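Side-chain contact in BH2414 protein (Bacillus halodurans, PDB 3ON1), which is of unknown function but belongs to the ribosomal protein L7Ae/L30e/S12e/Gadd45 family, which suggests a role in binding RNA: residues Leu10-Ala13 and Ala14-Arg17. Residues are numbered along the deposited sequence; the frame is centred on the assembly and turned at random.
Sequences LGLA and ARAR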
ATOM      1  N   LEU A  10       9.322  -0.872  -3.054  1.00 15.40           N
ATOM      2  CA  LEU A  10       8.460   0.175  -2.499  1.00 15.48           C
ATOM      3  C   LEU A  10       9.213   1.511  -2.421  1.00 15.58           C
ATOM      4  O   LEU A  10       8.652   2.569  -2.725  1.00 15.21           O
ATOM      5  CB  LEU A  10       7.931  -0.262  -1.131  1.00 16.22           C
ATOM      6  CG  LEU A  10       6.671   0.367  -0.536  1.00 17.11           C
ATOM      7  CD1 LEU A  10       5.476   0.287  -1.484  1.00 17.41           C
ATOM      8  CD2 LEU A  10       6.352  -0.318   0.784  1.00 18.40           C
ATOM      9  N   GLY A  11      10.488   1.445  -2.038  1.00 15.43           N
ATOM     10  CA  GLY A  11      11.372   2.613  -2.024  1.00 15.50           C
ATOM     11  C   GLY A  11      11.522   3.261  -3.388  1.00 15.21           C
ATOM     12  O   GLY A  11      11.493   4.486  -3.509  1.00 15.43           O
ATOM     13  N   LEU A  12      11.685   2.440  -4.422  1.00 14.87           N
ATOM     14  CA  LEU A  12      11.748   2.953  -5.789  1.00 14.98           C
ATOM     15  C   LEU A  12      10.429   3.592  -6.221  1.00 14.88           C
ATOM     16  O   LEU A  12      10.435   4.603  -6.927  1.00 15.12           O
ATOM     17  CB  LEU A  12      12.163   1.855  -6.773  1.00 14.85           C
ATOM     18  CG  LEU A  12      13.542   1.218  -6.546  1.00 15.16           C
ATOM     19  CD1 LEU A  12      13.868   0.301  -7.704  1.00 15.46           C
ATOM     20  CD2 LEU A  12      14.644   2.257  -6.388  1.00 16.05           C
ATOM     21  N   ALA A  13       9.307   3.005  -5.799  1.00 14.88           N
ATOM     22  CA  ALA A  13       7.983   3.570  -6.087  1.00 14.94           C
ATOM     23  C   ALA A  13       7.836   4.950  -5.443  1.00 15.10           C
ATOM     24  O   ALA A  13       7.305   5.880  -6.056  1.00 14.98           O
ATOM     25  CB  ALA A  13       6.874   2.626  -5.615  1.00 14.69           C
ATOM     26  N   ALA A  14       8.330   5.080  -4.212  1.00 15.07           N
ATOM     27  CA  ALA A  14       8.344   6.365  -3.522  1.00 15.67           C
ATOM     28  C   ALA A  14       9.209   7.396  -4.256  1.00 16.11           C
ATOM     29  O   ALA A  14       8.795   8.553  -4.419  1.00 16.54           O
ATOM     30  CB  ALA A  14       8.808   6.185  -2.069  1.00 15.23           C
ATOM     31  N   ARG A  15      10.402   6.968  -4.679  0.50 16.16           N
ATOM     32  CA  ARG A  15      11.320   7.794  -5.475  0.50 16.34           C
ATOM     33  C   ARG A  15      10.587   8.368  -6.683  0.50 16.21           C
ATOM     34  O   ARG A  15      10.692   9.562  -6.978  0.50 16.04           O
ATOM     35  CB  ARG A  15      12.533   6.963  -5.925  0.50 16.42           C
ATOM     36  CG  ARG A  15      13.651   7.748  -6.616  0.50 17.14           C
ATOM     37  CD  ARG A  15      14.935   6.909  -6.729  0.50 18.28           C
ATOM     38  NE  ARG A  15      15.420   6.484  -5.418  0.50 19.77           N
ATOM     39  CZ  ARG A  15      16.302   5.507  -5.214  0.50 20.61           C
ATOM     40  NH1 ARG A  15      16.810   4.837  -6.237  0.50 21.32           N
ATOM     41  NH2 ARG A  15      16.674   5.196  -3.980  0.50 21.51           N
ATOM     42  N   ALA A  16       9.813   7.506  -7.341  1.00 16.27           N
ATOM     43  CA  ALA A  16       9.109   7.838  -8.580  1.00 16.00           C
ATOM     44  C   ALA A  16       7.800   8.590  -8.322  1.00 15.89           C
ATOM     45  O   ALA A  16       7.053   8.864  -9.261  1.00 16.09           O
ATOM     46  CB  ALA A  16       8.827   6.560  -9.377  1.00 16.24           C
ATOM     47  N   ARG A  17       7.527   8.907  -7.056  1.00 15.61           N
ATOM     48  CA  ARG A  17       6.290   9.598  -6.635  1.00 15.59           C
ATOM     49  C   ARG A  17       5.030   8.835  -7.032  1.00 15.07           C
ATOM     50  O   ARG A  17       4.010   9.425  -7.395  1.00 15.47           O
ATOM     51  CB  ARG A  17       6.252  11.059  -7.126  1.00 16.09           C
ATOM     52  CG  ARG A  17       7.407  11.886  -6.577  1.00 18.94           C
ATOM     53  CD  ARG A  17       7.238  13.369  -6.798  1.00 23.30           C
ATOM     54  NE  ARG A  17       8.397  14.096  -6.281  1.00 27.48           N
ATOM     55  CZ  ARG A  17       8.408  15.392  -5.983  1.00 29.32           C
ATOM     56  NH1 ARG A  17       7.315  16.133  -6.133  1.00 30.79           N
ATOM     57  NH2 ARG A  17       9.520  15.948  -5.522  1.00 30.84           N
TER
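Three i to i+4 backbone bonds, Ala-14 N to Leu-10 O (2.9 Å), Arg-15 N to Gly-11 O and Ala-16 N to Leu-12 O, carry the last turn of helix 5-15 to its C-terminal end. There Arg-17 takes a positive phi (58°) and the chain leaves the helix in a Schellman motif, with Arg-17 N bonded to Ala-14 O at 2.9 Å. Among the side chains, Leu-12 and Arg-15 make the main contact, lying alongside one another and pointing the same way. In one of the two conformers of Arg-15, Leu-12 CD2 sits over one face of the guanidinium, 3.4 Å from Arg-15 NH1 and 3.8 Å from Arg-15 CZ. In that conformer Arg-15 starts out extended, CG opposite the backbone N (chi1 -173°), and then bends at chi3 (-59°), which turns the guanidinium back along the helix to the leucine. The methyl of Ala-14 rests against a carbonyl oxygen one turn back, CB 3.5 Å from Gly-11 O. The Leu-12/Arg-15 pair is on the exposed side, although Leu-12 also reaches Phe-91 of helix 89-100. Buried Leu-10 and Ala-13 pack against that same helix and, together with Ala-14, touch Leu-19 of the edge strand 19-21.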